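Local structure of succinate-semialdehyde dehydrogenase (Synechococcus sp., 4ITB) at residues G124-V129 against A149-V154; F134-V139 against A165-A170. The protein probably oxidises succinate semialdehyde to succinate, with NADP+ as the likely hydride acceptor, as a member of the aldehyde dehydrogenase family. One frame throughout, in Å; residues are numbered along the deposited sequence.

Contact 1 (G124-V129 against A149-V154); sequences GILLAV and AGNVAV. With NDP (NADPH dihydro-nicotinamide-adenine-dinucleotide phosphate), chain C.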
loop_
_atom_site.group_PDB
_atom_site.type_symbol
_atom_site.label_atom_id
_atom_site.label_comp_id
_atom_site.label_asym_id
_atom_site.label_seq_id
_atom_site.Cartn_x
_atom_site.Cartn_y
_atom_site.Cartn_z
ATOM N N GLY A 124 13.699 -5.013 -4.125
ATOM C CA GLY A 124 14.560 -6.101 -3.682
ATOM C C GLY A 124 13.776 -7.400 -3.642
ATOM O O GLY A 124 13.022 -7.698 -4.569
ATOM N N ILE A 125 13.955 -8.174 -2.575
ATOM C CA ILE A 125 13.256 -9.447 -2.437
ATOM C C ILE A 125 11.802 -9.234 -2.054
ATOM O O ILE A 125 11.496 -8.592 -1.043
ATOM C CB ILE A 125 13.896 -10.344 -1.364
ATOM C CG1 ILE A 125 15.389 -10.571 -1.637
ATOM C CG2 ILE A 125 13.155 -11.675 -1.289
ATOM C CD1 ILE A 125 16.110 -11.289 -0.502
ATOM N N LEU A 126 10.914 -9.787 -2.871
ATOM C CA LEU A 126 9.484 -9.830 -2.588
ATOM C C LEU A 126 9.056 -11.237 -2.200
ATOM O O LEU A 126 9.418 -12.220 -2.864
ATOM C CB LEU A 126 8.692 -9.407 -3.824
ATOM C CG LEU A 126 9.197 -8.148 -4.516
ATOM C CD1 LEU A 126 8.319 -7.865 -5.715
ATOM C CD2 LEU A 126 9.211 -6.953 -3.576
ATOM N N LEU A 127 8.289 -11.334 -1.117
ATOM C CA LEU A 127 7.644 -12.582 -0.738
ATOM C C LEU A 127 6.246 -12.638 -1.327
ATOM O O LEU A 127 5.471 -11.687 -1.177
ATOM C CB LEU A 127 7.551 -12.695 0.786
ATOM C CG LEU A 127 6.580 -13.741 1.346
ATOM C CD1 LEU A 127 6.995 -15.171 1.021
ATOM C CD2 LEU A 127 6.464 -13.564 2.846
ATOM N N ALA A 128 5.915 -13.748 -1.974
ATOM C CA ALA A 128 4.549 -14.015 -2.417
ATOM C C ALA A 128 4.016 -15.274 -1.749
ATOM O O ALA A 128 4.634 -16.342 -1.845
ATOM C CB ALA A 128 4.492 -14.164 -3.931
ATOM N N VAL A 129 2.878 -15.143 -1.074
ATOM C CA VAL A 129 2.174 -16.278 -0.488
ATOM C C VAL A 129 0.930 -16.531 -1.329
ATOM O O VAL A 129 0.057 -15.665 -1.434
ATOM C CB VAL A 129 1.775 -16.005 0.972
ATOM C CG1 VAL A 129 0.897 -17.144 1.495
ATOM C CG2 VAL A 129 3.020 -15.823 1.834
ATOM N N ALA A 149 10.296 -5.645 -13.408
ATOM C CA ALA A 149 10.710 -4.465 -12.656
ATOM C C ALA A 149 12.106 -4.576 -12.051
ATOM O O ALA A 149 12.646 -3.583 -11.564
ATOM C CB ALA A 149 9.691 -4.159 -11.557
ATOM N N GLY A 150 12.680 -5.776 -12.047
ATOM C CA GLY A 150 13.998 -5.970 -11.468
ATOM C C GLY A 150 14.027 -6.441 -10.026
ATOM O O GLY A 150 15.097 -6.515 -9.429
ATOM N N ASN A 151 12.860 -6.736 -9.460
ATOM C CA ASN A 151 12.805 -7.401 -8.166
ATOM C C ASN A 151 13.190 -8.865 -8.313
ATOM O O ASN A 151 13.216 -9.414 -9.421
ATOM C CB ASN A 151 11.399 -7.326 -7.573
ATOM C CG ASN A 151 10.991 -5.921 -7.208
ATOM O OD1 ASN A 151 11.660 -5.238 -6.436
ATOM N ND2 ASN A 151 9.879 -5.467 -7.779
ATOM N N VAL A 152 13.488 -9.503 -7.183
ATOM C CA VAL A 152 13.553 -10.964 -7.140
ATOM C C VAL A 152 12.433 -11.442 -6.220
ATOM O O VAL A 152 11.862 -10.647 -5.459
ATOM C CB VAL A 152 14.921 -11.490 -6.683
ATOM C CG1 VAL A 152 16.004 -10.971 -7.612
ATOM C CG2 VAL A 152 15.204 -11.091 -5.239
ATOM N N ALA A 153 12.092 -12.723 -6.296
ATOM C CA ALA A 153 10.924 -13.210 -5.585
ATOM C C ALA A 153 11.160 -14.545 -4.921
ATOM O O ALA A 153 11.852 -15.412 -5.463
ATOM C CB ALA A 153 9.751 -13.320 -6.531
ATOM N N VAL A 154 10.586 -14.693 -3.734
ATOM C CA VAL A 154 10.463 -16.002 -3.111
ATOM C C VAL A 154 8.987 -16.342 -2.977
ATOM O O VAL A 154 8.183 -15.510 -2.543
ATOM C CB VAL A 154 11.198 -16.092 -1.746
ATOM C CG1 VAL A 154 12.704 -16.006 -1.954
ATOM C CG2 VAL A 154 10.719 -15.009 -0.764
HETATM P PA NDP C . -5.411 -20.219 3.029
HETATM O O1A NDP C . -5.620 -18.735 3.154
HETATM O O2A NDP C . -5.122 -21.011 4.274
HETATM O O5B NDP C . -4.155 -20.462 2.050
HETATM C C5B NDP C . -3.608 -19.477 1.165
HETATM C C4B NDP C . -2.087 -19.422 1.297
HETATM O O4B NDP C . -1.761 -18.810 2.549
HETATM C C3B NDP C . -1.406 -20.789 1.318
HETATM O O3B NDP C . -0.094 -20.653 0.753
HETATM C C2B NDP C . -1.292 -21.049 2.806
HETATM O O2B NDP C . -0.267 -21.973 3.123
HETATM C C1B NDP C . -0.899 -19.682 3.280
HETATM N N9A NDP C . -1.180 -19.395 4.689
HETATM C C8A NDP C . -2.222 -19.819 5.439
HETATM N N7A NDP C . -2.140 -19.295 6.690
HETATM C C5A NDP C . -1.053 -18.506 6.719
HETATM C C6A NDP C . -0.373 -17.665 7.711
HETATM N N6A NDP C . -0.879 -17.539 8.960
HETATM N N1A NDP C . 0.746 -17.027 7.317
HETATM C C2A NDP C . 1.259 -17.137 6.084
HETATM N N3A NDP C . 0.706 -17.900 5.134
HETATM C C4A NDP C . -0.426 -18.582 5.403
HETATM O O3 NDP C . -6.677 -20.887 2.282
HETATM P PN NDP C . -7.393 -22.320 2.550
HETATM O O1N NDP C . -7.455 -22.678 4.020
HETATM O O2N NDP C . -6.842 -23.314 1.565
HETATM O O5D NDP C . -8.871 -21.918 2.058
HETATM C C5D NDP C . -9.806 -21.436 3.023
HETATM C C4D NDP C . -10.705 -20.369 2.411
HETATM O O4D NDP C . -9.959 -19.196 2.063
HETATM C C3D NDP C . -11.347 -20.809 1.108
HETATM O O3D NDP C . -12.540 -21.561 1.320
HETATM C C2D NDP C . -11.660 -19.479 0.468
HETATM O O2D NDP C . -12.835 -18.944 1.092
HETATM C C1D NDP C . -10.454 -18.624 0.841
HETATM N N1N NDP C . -9.449 -18.648 -0.245
HETATM C C2N NDP C . -9.379 -17.598 -1.076
HETATM C C3N NDP C . -8.681 -17.666 -2.282
HETATM C C7N NDP C . -8.607 -16.476 -3.196
HETATM O O7N NDP C . -8.415 -16.642 -4.393
HETATM N N7N NDP C . -8.735 -15.253 -2.693
HETATM C C4N NDP C . -7.978 -18.933 -2.703
HETATM C C5N NDP C . -7.891 -19.873 -1.593
HETATM C C6N NDP C . -8.613 -19.693 -0.423
HETATM P P2B NDP C . -0.596 -23.508 3.462
HETATM O O1X NDP C . 0.759 -24.059 3.783
HETATM O O2X NDP C . -1.503 -23.462 4.678
HETATM O O3X NDP C . -1.258 -24.132 2.271
#

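Contact 2 (F134-V139 against A165-A170); sequences FPFWQV and ALAVEA. With SSN (4-oxobutanoic acid), chain D.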
loop_
_atom_site.group_PDB
_atom_site.type_symbol
_atom_site.label_atom_id
_atom_site.label_comp_id
_atom_site.label_asym_id
_atom_site.label_seq_id
_atom_site.Cartn_x
_atom_site.Cartn_y
_atom_site.Cartn_z
ATOM N N PHE A 134 -5.644 -21.226 -8.280
ATOM C CA PHE A 134 -5.091 -20.935 -9.599
ATOM C C PHE A 134 -3.585 -21.031 -9.425
ATOM O O PHE A 134 -2.877 -20.019 -9.336
ATOM C CB PHE A 134 -5.530 -19.555 -10.108
ATOM C CG PHE A 134 -7.004 -19.463 -10.404
ATOM C CD1 PHE A 134 -7.885 -18.957 -9.461
ATOM C CD2 PHE A 134 -7.501 -19.900 -11.618
ATOM C CE1 PHE A 134 -9.249 -18.886 -9.728
ATOM C CE2 PHE A 134 -8.870 -19.824 -11.897
ATOM C CZ PHE A 134 -9.736 -19.318 -10.945
ATOM N N PRO A 135 -3.079 -22.265 -9.352
ATOM C CA PRO A 135 -1.705 -22.461 -8.874
ATOM C C PRO A 135 -0.623 -21.985 -9.839
ATOM O O PRO A 135 0.520 -21.830 -9.412
ATOM C CB PRO A 135 -1.627 -23.974 -8.653
ATOM C CG PRO A 135 -2.636 -24.546 -9.606
ATOM C CD PRO A 135 -3.746 -23.532 -9.702
ATOM N N PHE A 136 -0.962 -21.779 -11.111
ATOM C CA PHE A 136 -0.031 -21.149 -12.052
ATOM C C PHE A 136 -0.326 -19.658 -12.213
ATOM O O PHE A 136 0.564 -18.813 -12.060
ATOM C CB PHE A 136 -0.097 -21.838 -13.423
ATOM C CG PHE A 136 0.839 -23.014 -13.572
ATOM C CD1 PHE A 136 0.777 -24.097 -12.698
ATOM C CD2 PHE A 136 1.759 -23.053 -14.611
ATOM C CE1 PHE A 136 1.630 -25.192 -12.853
ATOM C CE2 PHE A 136 2.607 -24.142 -14.767
ATOM C CZ PHE A 136 2.549 -25.202 -13.887
ATOM N N TRP A 137 -1.577 -19.338 -12.532
ATOM C CA TRP A 137 -1.958 -17.965 -12.846
ATOM C C TRP A 137 -1.684 -16.986 -11.708
ATOM O O TRP A 137 -1.178 -15.900 -11.944
ATOM C CB TRP A 137 -3.425 -17.931 -13.289
ATOM C CG TRP A 137 -4.090 -16.586 -13.209
ATOM C CD1 TRP A 137 -5.114 -16.230 -12.380
ATOM C CD2 TRP A 137 -3.786 -15.426 -13.997
ATOM N NE1 TRP A 137 -5.462 -14.918 -12.601
ATOM C CE2 TRP A 137 -4.662 -14.404 -13.586
ATOM C CE3 TRP A 137 -2.855 -15.156 -15.009
ATOM C CZ2 TRP A 137 -4.638 -13.129 -14.157
ATOM C CZ3 TRP A 137 -2.829 -13.889 -15.573
ATOM C CH2 TRP A 137 -3.710 -12.889 -15.140
ATOM N N GLN A 138 -2.017 -17.351 -10.474
ATOM C CA GLN A 138 -1.769 -16.426 -9.368
ATOM C C GLN A 138 -0.286 -16.125 -9.236
ATOM O O GLN A 138 0.113 -14.994 -8.935
ATOM C CB GLN A 138 -2.280 -16.991 -8.050
ATOM C CG GLN A 138 -3.735 -17.357 -8.052
ATOM C CD GLN A 138 -4.591 -16.304 -7.414
ATOM O OE1 GLN A 138 -4.236 -15.123 -7.388
ATOM N NE2 GLN A 138 -5.730 -16.723 -6.878
ATOM N N VAL A 139 0.540 -17.134 -9.482
ATOM C CA VAL A 139 1.981 -16.946 -9.407
ATOM C C VAL A 139 2.509 -16.062 -10.543
ATOM O O VAL A 139 3.229 -15.095 -10.291
ATOM C CB VAL A 139 2.737 -18.286 -9.365
ATOM C CG1 VAL A 139 4.234 -18.042 -9.279
ATOM C CG2 VAL A 139 2.262 -19.120 -8.179
ATOM N N ALA A 165 4.232 -25.584 -7.697
ATOM C CA ALA A 165 5.204 -24.620 -7.208
ATOM C C ALA A 165 6.595 -24.889 -7.791
ATOM O O ALA A 165 7.284 -23.960 -8.224
ATOM C CB ALA A 165 5.231 -24.640 -5.696
ATOM N N LEU A 166 6.997 -26.157 -7.822
ATOM C CA LEU A 166 8.303 -26.520 -8.367
ATOM C C LEU A 166 8.340 -26.300 -9.875
ATOM O O LEU A 166 9.360 -25.886 -10.424
ATOM C CB LEU A 166 8.651 -27.966 -8.018
ATOM C CG LEU A 166 8.873 -28.206 -6.529
ATOM C CD1 LEU A 166 8.907 -29.699 -6.253
ATOM C CD2 LEU A 166 10.161 -27.538 -6.061
ATOM N N ALA A 167 7.224 -26.557 -10.545
ATOM C CA ALA A 167 7.149 -26.372 -11.991
ATOM C C ALA A 167 7.315 -24.912 -12.389
ATOM O O ALA A 167 7.964 -24.609 -13.392
ATOM C CB ALA A 167 5.840 -26.932 -12.541
ATOM N N VAL A 168 6.717 -23.994 -11.633
ATOM C CA VAL A 168 6.887 -22.578 -11.940
ATOM C C VAL A 168 8.360 -22.179 -11.872
ATOM O O VAL A 168 8.866 -21.501 -12.774
ATOM C CB VAL A 168 6.030 -21.679 -11.025
ATOM C CG1 VAL A 168 6.394 -20.204 -11.225
ATOM C CG2 VAL A 168 4.534 -21.935 -11.272
ATOM N N GLU A 169 9.058 -22.613 -10.827
ATOM C CA GLU A 169 10.480 -22.302 -10.731
ATOM C C GLU A 169 11.241 -22.904 -11.914
ATOM O O GLU A 169 12.095 -22.241 -12.500
ATOM C CB GLU A 169 11.086 -22.771 -9.398
ATOM C CG GLU A 169 12.579 -22.463 -9.343
ATOM C CD GLU A 169 13.302 -22.882 -8.071
ATOM O OE1 GLU A 169 12.795 -22.682 -6.960
ATOM O OE2 GLU A 169 14.440 -23.382 -8.182
ATOM N N ALA A 170 10.910 -24.144 -12.273
ATOM C CA ALA A 170 11.575 -24.826 -13.386
ATOM C C ALA A 170 11.338 -24.114 -14.720
ATOM O O ALA A 170 12.245 -24.027 -15.548
ATOM C CB ALA A 170 11.129 -26.266 -13.452
HETATM C C1 SSN D . -8.897 -14.812 -11.080
HETATM O O1 SSN D . -7.980 -13.973 -11.294
HETATM C C2 SSN D . -9.336 -15.167 -9.698
HETATM O O2 SSN D . -9.461 -15.374 -12.048
HETATM C C3 SSN D . -8.535 -14.740 -8.517
HETATM C C4 SSN D . -9.064 -15.070 -7.155
HETATM O O4 SSN D . -9.461 -16.374 -6.896
#

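Contact 1 (G124-V129 against A149-V154)
G124 N gives its hydrogen almost straight (172°) to OD1 of N151, 3.1 Å away and in the plane of that amide carbonyl. G124 O in turn takes a hydrogen bond from V152 N at 3.2 Å, the donor standing well above the carbonyl plane. I125 sends CG1 to within 3.6 Å of V152 CG2, and its CG2, anti to the backbone N, looks to V154 CG2. On the other side of the sheet L126 lays CD1 against the amide of N151, 3.5 Å from ND2, which is itself hydrogen-bonded to F447 O. The L126 backbone bonds both ways: N to V152 O and O to V154 N, each 2.9 Å. L127 CD1 rests near V154 CG2, on the same side as I125. A128 N closes the pairing on V154 O at 2.9 Å, and V129 CG1 already touches the adenosine ribose of NADPH, 3.3 Å from O4B. Helix 24-41 packs over I125, V152 and V154, while F142 of helix 137-148 lies on L126, A128 and A153. Parallel strands 115-129 and 152-156, linked through that helix, form a beta-alpha-beta crossover of the Rossmann-like NAD(P)-binding domain.

Contact 2 (F134-V139 against A165-A170)
V139 and V168 meet methyl to methyl, CG1 to CG1 at 3.6 Å; each of these branches lies anti to its own main-chain nitrogen (chi1 -180° and 171°), which points the two at one another. Beside them the F136 ring takes V168 CG2 over one face, a loose 4.5 Å from CD2, and its far corner CZ reaches A167 CB at 4.0 Å. No hydrogen bond crosses between the segments. What meets is the N-terminal part of helix 137-148 with the residues leading into it, and one side of helix 162-175, both part of the coenzyme-binding domain. The other side of segment 134-139 belongs to the active site, where 4-oxobutanoic acid is bound. W137 NE1 donates to its carboxylate O1 at 3.0 Å and 161°, the oxygen lying at the indole edge in the ring plane. The F134 ring sets one face to the ligand, with O2 4.1 Å above the plane near the rim and CE1 3.7 Å from C2. An alanine in place of F134 would remove that face and is likely to leave the ligand's chain less confined on that side. Q138 brings NE2 to 3.7 Å from the aldehyde carbon C4, while S421, C264 and N133 add hydrogen bonds to the same ligand. Further out, E85 OE2 accepts from both F136 N and W137 N, holding the backbone at F136 and W137. P135 O is held by H157 NE2, and Q138 N bonds back to F134 O. M71 of helix 64-75 packs on P135 and F136. On the partner helix, T184 anchors A165 O through OG1 and E169 OE1 through its backbone N.

In the fold
Both contacts are buried, and they share one stretch of chain: strand 115-129 runs on to helix 137-148, then strand 152-156, then helix 162-175. Contact 1 joins the two strands of this run and contact 2 the start of the first helix, with the residues before it, to the second helix, so their segments alternate along the sequence; the centres lie 14 Å apart, without touching. Contact 1 is held mainly by backbone hydrogen bonds, with aliphatic side chains on both sides of the sheet. Contact 2 relies wholly on apolar packing and buries less than half as much surface. V129 meets the adenosine ribose of NADPH, whereas F134 and W137 lie against 4-oxobutanoic acid and Q138 touches both ligands.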